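Local coordinates for PTS EIIA type-4 domain-containing protein (Streptococcus agalactiae NEM316, PDB 4TKZ) that probably carries phosphate as the EIIA component of a sugar-transporting phosphotransferase system, with a fold like that of mannose-family EIIA domains, at residues D14-S19 against L91-L96; V46-E51 against N71-L76; V60-L65 against I85-G90. One frame throughout, in Å; residues are numbered along the deposited sequence.

Contact 1. Residues D14-S19 against L91-L96; sequences DGILSS and LNLSML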
loop_
_atom_site.group_PDB
_atom_site.type_symbol
_atom_site.label_atom_id
_atom_site.label_comp_id
_atom_site.label_asym_id
_atom_site.label_seq_id
_atom_site.Cartn_x
_atom_site.Cartn_y
_atom_site.Cartn_z
ATOM N N ASP A 14 0.378 -9.701 4.675
ATOM C CA ASP A 14 -0.033 -10.890 3.929
ATOM C C ASP A 14 -0.695 -10.516 2.621
ATOM O O ASP A 14 -0.491 -11.178 1.607
ATOM C CB ASP A 14 -1.022 -11.728 4.733
ATOM C CG ASP A 14 -0.363 -12.507 5.832
ATOM O OD1 ASP A 14 0.862 -12.724 5.754
ATOM O OD2 ASP A 14 -1.086 -12.899 6.769
ATOM N N GLY A 15 -1.512 -9.468 2.660
ATOM C CA GLY A 15 -2.255 -9.056 1.485
ATOM C C GLY A 15 -1.359 -8.513 0.389
ATOM O O GLY A 15 -1.524 -8.868 -0.781
ATOM N N ILE A 16 -0.415 -7.646 0.742
ATOM C CA ILE A 16 0.478 -7.093 -0.282
ATOM C C ILE A 16 1.462 -8.158 -0.780
ATOM O O ILE A 16 1.860 -8.149 -1.949
ATOM C CB ILE A 16 1.195 -5.793 0.174
ATOM C CG1 ILE A 16 1.732 -5.030 -1.044
ATOM C CG2 ILE A 16 2.317 -6.084 1.166
ATOM C CD1 ILE A 16 2.181 -3.627 -0.716
ATOM N N LEU A 17 1.818 -9.101 0.091
ATOM C CA LEU A 17 2.630 -10.243 -0.327
ATOM C C LEU A 17 1.893 -11.132 -1.324
ATOM O O LEU A 17 2.506 -11.704 -2.230
ATOM C CB LEU A 17 3.094 -11.064 0.885
ATOM C CG LEU A 17 4.243 -10.442 1.659
ATOM C CD1 LEU A 17 4.479 -11.214 2.955
ATOM C CD2 LEU A 17 5.499 -10.416 0.790
ATOM N N SER A 18 0.573 -11.229 -1.182
ATOM C CA SER A 18 -0.221 -11.983 -2.151
ATOM C C SER A 18 -0.244 -11.283 -3.509
ATOM O O SER A 18 -0.379 -11.943 -4.537
ATOM C CB SER A 18 -1.647 -12.238 -1.643
ATOM O OG SER A 18 -2.449 -11.074 -1.725
ATOM N N SER A 19 -0.102 -9.955 -3.519
ATOM C CA SER A 19 -0.014 -9.208 -4.779
ATOM C C SER A 19 1.277 -9.577 -5.495
ATOM O O SER A 19 1.287 -9.860 -6.697
ATOM C CB SER A 19 -0.041 -7.699 -4.520
ATOM O OG SER A 19 -1.216 -7.323 -3.828
ATOM N N LEU A 91 4.315 2.457 2.401
ATOM C CA LEU A 91 4.385 1.252 1.573
ATOM C C LEU A 91 3.242 1.150 0.572
ATOM O O LEU A 91 2.072 1.156 0.960
ATOM C CB LEU A 91 4.389 -0.000 2.459
ATOM C CG LEU A 91 4.182 -1.344 1.753
ATOM C CD1 LEU A 91 5.302 -1.608 0.749
ATOM C CD2 LEU A 91 4.107 -2.469 2.771
ATOM N N ASN A 92 3.596 1.095 -0.707
ATOM C CA ASN A 92 2.636 0.776 -1.785
ATOM C C ASN A 92 3.186 -0.357 -2.644
ATOM O O ASN A 92 4.300 -0.812 -2.409
ATOM C CB ASN A 92 2.210 2.012 -2.599
ATOM C CG ASN A 92 3.375 2.755 -3.227
ATOM O OD1 ASN A 92 4.433 2.184 -3.475
ATOM N ND2 ASN A 92 3.164 4.045 -3.521
ATOM N N LEU A 93 2.437 -0.852 -3.630
ATOM C CA LEU A 93 2.960 -1.992 -4.374
ATOM C C LEU A 93 4.173 -1.584 -5.211
ATOM O O LEU A 93 5.059 -2.399 -5.459
ATOM C CB LEU A 93 1.872 -2.687 -5.217
ATOM C CG LEU A 93 2.221 -4.002 -5.935
ATOM C CD1 LEU A 93 2.780 -5.043 -5.000
ATOM C CD2 LEU A 93 0.990 -4.575 -6.663
ATOM N N SER A 94 4.223 -0.321 -5.628
ATOM C CA SER A 94 5.372 0.195 -6.371
ATOM C C SER A 94 6.655 0.069 -5.549
ATOM O O SER A 94 7.699 -0.335 -6.073
ATOM C CB SER A 94 5.162 1.671 -6.723
ATOM O OG SER A 94 4.186 1.832 -7.737
ATOM N N MET A 95 6.561 0.440 -4.280
ATOM C CA MET A 95 7.698 0.365 -3.358
ATOM C C MET A 95 8.193 -1.077 -3.286
ATOM O O MET A 95 9.394 -1.349 -3.413
ATOM C CB MET A 95 7.278 0.866 -1.972
ATOM C CG MET A 95 8.419 1.005 -1.000
ATOM S SD MET A 95 7.848 1.632 0.581
ATOM C CE MET A 95 7.615 3.364 0.195
ATOM N N LEU A 96 7.257 -2.007 -3.122
ATOM C CA LEU A 96 7.598 -3.424 -2.986
ATOM C C LEU A 96 8.173 -4.014 -4.266
ATOM O O LEU A 96 9.185 -4.719 -4.242
ATOM C CB LEU A 96 6.368 -4.233 -2.556
ATOM C CG LEU A 96 6.595 -5.726 -2.330
ATOM C CD1 LEU A 96 7.782 -5.999 -1.379
ATOM C CD2 LEU A 96 5.315 -6.345 -1.781
#
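Ile16 sets its CD1 methyl over one face of the peptide plane joining Asn92 to Leu93, 3.9 Å from Asn92 O, so the flat group is met from above rather than at its edge. The carboxamide of Asn92 lies on the other side of that plane, turned back to cap helix 93-102: OD1 accepts from Met95 N at 2.9 Å, nearly in line with the C=O bond. Asparagine suits this N-cap because its short arm can reach a helix N-H that has no backbone partner one turn before it. The ND2 end is held by Ser120 O and by Gly90 O of the second subunit, which fixes the rotation of the amide.

Around the peptide, leucines close on Ile16. Its CG1 is anti to the backbone N (chi1 -162°), and the chain, extended again to CD1, drives the methyl across the gap. There Ile16 CD1 meets Leu91 tip to tip, 3.9 Å from Leu91 CG, in the fork between the two methyls. Farther back, Ile16 CG1 lies 3.9 Å from Leu96 CD2, which also comes over the plane of the Ile16-Leu17 peptide, while Leu93 slides past Ile16 in the opposite direction. Both methyls of Leu93 straddle Ser19 CB, CD1 and CD2 each 3.9 Å from it.

Ser19 is small enough to sit close under Leu93, and its OG turns to His9 O of the second subunit. Ile6 on strand 3-9 also touches Ile16, Leu91 and Leu96, joining the contact to the sheet.

No polar group is paired across the two segments: aliphatic carbons pack on each other and on a peptide face, while the directional bonds cap the helix, reach helix 110-122 or cross to the second subunit.

Contact 2. Residues V46-E51 against N71-L76; sequences VALQRE and NVSSAL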
loop_
_atom_site.group_PDB
_atom_site.type_symbol
_atom_site.label_atom_id
_atom_site.label_comp_id
_atom_site.label_asym_id
_atom_site.label_seq_id
_atom_site.Cartn_x
_atom_site.Cartn_y
_atom_site.Cartn_z
ATOM N N VAL A 46 10.030 -8.171 18.930
ATOM C CA VAL A 46 10.565 -9.527 19.054
ATOM C C VAL A 46 10.627 -10.175 17.684
ATOM O O VAL A 46 11.637 -10.779 17.308
ATOM C CB VAL A 46 9.695 -10.388 19.993
ATOM C CG1 VAL A 46 10.021 -11.865 19.835
ATOM C CG2 VAL A 46 9.934 -9.973 21.447
ATOM N N ALA A 47 9.542 -10.030 16.936
ATOM C CA ALA A 47 9.471 -10.603 15.600
ATOM C C ALA A 47 10.546 -10.019 14.689
ATOM O O ALA A 47 11.229 -10.755 13.962
ATOM C CB ALA A 47 8.090 -10.400 15.003
ATOM N N LEU A 48 10.695 -8.697 14.717
ATOM C CA LEU A 48 11.674 -8.041 13.847
ATOM C C LEU A 48 13.096 -8.469 14.178
ATOM O O LEU A 48 13.858 -8.807 13.270
ATOM C CB LEU A 48 11.533 -6.517 13.892
ATOM C CG LEU A 48 12.343 -5.713 12.873
ATOM C CD1 LEU A 48 11.990 -6.117 11.421
ATOM C CD2 LEU A 48 12.107 -4.228 13.060
ATOM N N GLN A 49 13.454 -8.459 15.470
ATOM C CA GLN A 49 14.763 -8.935 15.897
ATOM C C GLN A 49 15.072 -10.301 15.326
ATOM O O GLN A 49 16.162 -10.542 14.797
ATOM C CB GLN A 49 14.816 -9.058 17.423
ATOM C CG GLN A 49 14.838 -7.776 18.195
ATOM C CD GLN A 49 14.902 -8.062 19.681
ATOM O OE1 GLN A 49 14.057 -7.612 20.454
ATOM N NE2 GLN A 49 15.892 -8.847 20.082
ATOM N N ARG A 50 14.106 -11.204 15.440
ATOM C CA ARG A 50 14.282 -12.556 14.935
ATOM C C ARG A 50 14.579 -12.570 13.433
ATOM O O ARG A 50 15.420 -13.344 12.965
ATOM C CB ARG A 50 13.044 -13.398 15.265
ATOM C CG ARG A 50 13.147 -14.852 14.837
ATOM C CD ARG A 50 11.987 -15.676 15.382
ATOM N NE ARG A 50 11.876 -16.959 14.688
ATOM C CZ ARG A 50 10.979 -17.897 14.977
ATOM N NH1 ARG A 50 10.099 -17.702 15.951
ATOM N NH2 ARG A 50 10.960 -19.032 14.290
ATOM N N GLU A 51 13.906 -11.702 12.678
ATOM C CA GLU A 51 14.090 -11.699 11.226
ATOM C C GLU A 51 15.440 -11.123 10.796
ATOM O O GLU A 51 15.911 -11.419 9.707
ATOM C CB GLU A 51 12.938 -10.970 10.519
ATOM C CG GLU A 51 11.572 -11.615 10.723
ATOM C CD GLU A 51 11.459 -12.992 10.076
ATOM O OE1 GLU A 51 12.226 -13.294 9.133
ATOM O OE2 GLU A 51 10.604 -13.786 10.525
ATOM N N ASN A 71 7.577 2.821 14.052
ATOM C CA ASN A 71 8.282 3.197 15.286
ATOM C C ASN A 71 9.194 2.096 15.833
ATOM O O ASN A 71 10.359 2.342 16.176
ATOM C CB ASN A 71 7.277 3.626 16.366
ATOM C CG ASN A 71 6.572 4.936 16.035
ATOM O OD1 ASN A 71 6.981 5.681 15.141
ATOM N ND2 ASN A 71 5.497 5.220 16.764
ATOM N N VAL A 72 8.660 0.882 15.924
ATOM C CA VAL A 72 9.455 -0.269 16.343
ATOM C C VAL A 72 10.609 -0.535 15.383
ATOM O O VAL A 72 11.716 -0.824 15.816
ATOM C CB VAL A 72 8.592 -1.540 16.461
ATOM C CG1 VAL A 72 9.458 -2.786 16.493
ATOM C CG2 VAL A 72 7.712 -1.481 17.692
ATOM N N SER A 73 10.347 -0.454 14.077
ATOM C CA SER A 73 11.393 -0.723 13.103
ATOM C C SER A 73 12.510 0.321 13.156
ATOM O O SER A 73 13.697 -0.023 13.096
ATOM C CB SER A 73 10.800 -0.809 11.692
ATOM O OG SER A 73 9.800 -1.811 11.653
ATOM N N SER A 74 12.124 1.591 13.261
ATOM C CA SER A 74 13.074 2.689 13.304
ATOM C C SER A 74 13.976 2.599 14.532
ATOM O O SER A 74 15.181 2.827 14.434
ATOM C CB SER A 74 12.337 4.028 13.318
ATOM O OG SER A 74 11.718 4.270 12.068
ATOM N N ALA A 75 13.379 2.267 15.674
ATOM C CA ALA A 75 14.104 2.182 16.950
ATOM C C ALA A 75 15.152 1.084 16.920
ATOM O O ALA A 75 16.240 1.225 17.488
ATOM C CB ALA A 75 13.134 1.934 18.092
ATOM N N LEU A 76 14.810 -0.021 16.271
ATOM C CA LEU A 76 15.697 -1.163 16.204
ATOM C C LEU A 76 16.799 -0.942 15.177
ATOM O O LEU A 76 17.889 -1.486 15.317
ATOM C CB LEU A 76 14.909 -2.430 15.883
ATOM C CG LEU A 76 15.631 -3.744 16.171
ATOM C CD1 LEU A 76 15.923 -3.886 17.671
ATOM C CD2 LEU A 76 14.810 -4.923 15.659
#
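Leu48 and Leu76 make the apolar core, sliding past each other in opposite directions, with Leu48 CG 3.8 Å from Leu76 CD2. Each has its CG anti to the backbone N (chi1 -171° for Leu48, -163° for Leu76), which carries both forks into the gap between helices 41-52 and 68-76. The axes of the short segments approach to 10.3 Å and cross at -47°, a spacing well filled by branched side chains.

Other contacts set methyls against polar residues. Leu48 CD2 lies 3.6 Å from Ser73 CA and equally near its OG; serine, being small, lets the methyl approach the helix backbone. The hydroxyl is hydrogen-bonded to Pro69 O. Gln49 uses its aliphatic part: its side chain crosses that of Leu76 at about a right angle, Gln49 CG lying 3.8 Å from Leu76 CD2, at the partly exposed margin where a long polar residue fits.

Beneath the pair, Leu48 rests on Ile5 and Ser73 on Val7, both of strand 3-9, so the neighbouring helices lie side by side on one face of the parallel sheet, as in an alpha/beta sandwich. The buried hydroxyl of Ser73 needs no partner on the other helix, and close packing joins the two.

Contact 3. Residues V60-L65 against I85-G90; sequences VLTDLL and IKVLSG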
loop_
_atom_site.group_PDB
_atom_site.type_symbol
_atom_site.label_atom_id
_atom_site.label_comp_id
_atom_site.label_asym_id
_atom_site.label_seq_id
_atom_site.Cartn_x
_atom_site.Cartn_y
_atom_site.Cartn_z
ATOM N N VAL A 60 13.307 -2.444 5.436
ATOM C CA VAL A 60 12.040 -2.619 6.131
ATOM C C VAL A 60 10.977 -1.682 5.575
ATOM O O VAL A 60 11.099 -0.444 5.644
ATOM C CB VAL A 60 12.161 -2.377 7.641
ATOM C CG1 VAL A 60 10.818 -2.666 8.301
ATOM C CG2 VAL A 60 13.263 -3.247 8.245
ATOM N N LEU A 61 9.926 -2.273 5.016
ATOM C CA LEU A 61 8.866 -1.476 4.425
ATOM C C LEU A 61 7.669 -1.447 5.364
ATOM O O LEU A 61 7.087 -2.481 5.673
ATOM C CB LEU A 61 8.476 -2.068 3.066
ATOM C CG LEU A 61 9.702 -2.297 2.177
ATOM C CD1 LEU A 61 9.269 -2.915 0.841
ATOM C CD2 LEU A 61 10.432 -0.969 1.955
ATOM N N THR A 62 7.292 -0.261 5.825
ATOM C CA THR A 62 6.203 -0.171 6.790
ATOM C C THR A 62 5.089 0.685 6.285
ATOM O O THR A 62 5.303 1.532 5.421
ATOM C CB THR A 62 6.667 0.429 8.126
ATOM O OG1 THR A 62 6.957 1.826 7.952
ATOM C CG2 THR A 62 7.899 -0.305 8.633
ATOM N N ASP A 63 3.902 0.501 6.851
ATOM C CA ASP A 63 2.726 1.122 6.263
ATOM C C ASP A 63 2.635 2.623 6.459
ATOM O O ASP A 63 2.410 3.366 5.503
ATOM C CB ASP A 63 1.426 0.426 6.700
ATOM C CG ASP A 63 1.288 0.280 8.202
ATOM O OD1 ASP A 63 2.234 0.588 8.958
ATOM O OD2 ASP A 63 0.200 -0.160 8.632
ATOM N N LEU A 64 2.844 3.067 7.689
ATOM C CA LEU A 64 2.351 4.370 8.090
ATOM C C LEU A 64 3.337 5.072 9.013
ATOM O O LEU A 64 3.722 4.529 10.045
ATOM C CB LEU A 64 1.008 4.169 8.790
ATOM C CG LEU A 64 0.031 5.326 8.936
ATOM C CD1 LEU A 64 -0.323 5.920 7.571
ATOM C CD2 LEU A 64 -1.213 4.823 9.649
ATOM N N LEU A 65 3.738 6.280 8.626
ATOM C CA LEU A 65 4.633 7.103 9.432
ATOM C C LEU A 65 4.073 7.337 10.823
ATOM O O LEU A 65 2.944 7.806 10.980
ATOM C CB LEU A 65 4.873 8.450 8.753
ATOM C CG LEU A 65 5.759 9.426 9.523
ATOM C CD1 LEU A 65 7.175 8.893 9.591
ATOM C CD2 LEU A 65 5.722 10.800 8.877
ATOM N N ILE A 85 20.215 -1.196 8.139
ATOM C CA ILE A 85 18.764 -1.353 8.143
ATOM C C ILE A 85 18.103 -0.049 7.721
ATOM O O ILE A 85 18.204 0.958 8.419
ATOM C CB ILE A 85 18.242 -1.779 9.524
ATOM C CG1 ILE A 85 18.893 -3.098 9.956
ATOM C CG2 ILE A 85 16.725 -1.916 9.504
ATOM C CD1 ILE A 85 18.682 -3.462 11.432
ATOM N N LYS A 86 17.445 -0.068 6.562
ATOM C CA LYS A 86 16.684 1.084 6.102
ATOM C C LYS A 86 15.209 0.875 6.428
ATOM O O LYS A 86 14.669 -0.217 6.236
ATOM C CB LYS A 86 16.871 1.272 4.589
ATOM C CG LYS A 86 18.249 1.803 4.200
ATOM C CD LYS A 86 18.420 3.250 4.656
ATOM C CE LYS A 86 19.596 3.925 3.958
ATOM N NZ LYS A 86 20.077 5.147 4.668
ATOM N N VAL A 87 14.560 1.924 6.919
ATOM C CA VAL A 87 13.155 1.849 7.305
ATOM C C VAL A 87 12.350 2.886 6.540
ATOM O O VAL A 87 12.558 4.096 6.709
ATOM C CB VAL A 87 12.983 2.101 8.815
ATOM C CG1 VAL A 87 11.513 2.017 9.215
ATOM C CG2 VAL A 87 13.830 1.101 9.619
ATOM N N LEU A 88 11.432 2.421 5.690
ATOM C CA LEU A 88 10.559 3.335 4.958
ATOM C C LEU A 88 9.119 3.247 5.464
ATOM O O LEU A 88 8.671 2.181 5.892
ATOM C CB LEU A 88 10.568 3.030 3.448
ATOM C CG LEU A 88 11.903 2.870 2.726
ATOM C CD1 LEU A 88 11.678 2.780 1.199
ATOM C CD2 LEU A 88 12.836 4.020 3.070
ATOM N N SER A 89 8.407 4.374 5.428
ATOM C CA SER A 89 6.951 4.378 5.568
ATOM C C SER A 89 6.340 4.618 4.184
ATOM O O SER A 89 7.069 4.895 3.228
ATOM C CB SER A 89 6.491 5.466 6.526
ATOM O OG SER A 89 6.853 6.748 6.050
ATOM N N GLY A 90 5.015 4.509 4.085
ATOM C CA GLY A 90 4.296 4.833 2.855
ATOM C C GLY A 90 4.171 3.677 1.885
ATOM O O GLY A 90 3.947 3.885 0.696
#
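Leu61 and Leu88 lie side by side and point the same way, Leu61 CD2 4.0 Å from Leu88 CD1, on the face of the sheet covered by helix 110-122, where Leu88 meets Val116 and Ile117. On the opposite face, Val60 runs alongside Ile85, their CG2 methyls 3.9 Å apart, and Val87 packs next to them. Beta-branched residues suit these extended strands, and helix 68-76 covers this side through Ser73 and Ser74.

Val60 N donates to Lys86 O at 2.7 Å, and Val60 O accepts from Leu88 N at 2.9 Å. Thr62 then grips Leu88 O twice, through its N at 2.8 Å and its OG1 at 2.7 Å, the two donors coming from opposite faces of the carbonyl plane. With chi1 at 70°, OG1 sits between the backbone N and carbonyl carbon, turned back to the neighbouring strand; the side chain also touches Phe70.

Beyond Thr62, Gly90 N donates to Asp63 O at 3.2 Å from well above the carbonyl plane. Gly90 has a positive phi (88°), which glycine adopts readily. Ser89 CB comes 3.6 Å from Leu65 N, and its OG bonds Gly123 O of the second subunit; there Leu88 and Ser89 pair with an antiparallel strand of that chain, continuing the sheet across the interface.

Asp63 points away from strand 84-89, and its OD2 is hydrogen-bonded to His9 ND1, consistent with the phosphorylatable histidine and its supporting aspartate in mannose-family EIIA domains. The probable phosphorylation site thus lies at the C-terminal ends of parallel strands linked by the beta-alpha-beta crossover through helix 68-76.

In the fold
Contact 3 lies in the sheet, pairing an outer strand with its inner neighbour, between the other two contacts. Contact 1 has its centre about 12 Å from that of contact 3 and touches it through Met95 SD, 3.9 Å from Leu61 CD2. Contact 2, with its centre about 11 Å away, touches from the other face, Ser73 OG lying 3.6 Å from Val60 CG1. Contacts 1 and 2 do not meet; their centres are about 19 Å apart. Contact 3 meets His9 of its own chain, the probable phosphate-carrying residue, and contact 1 meets His9 of the second subunit, whereas contact 2 packs helices 41-52 and 68-76 on the face of the sheet carrying Val60 and Val87.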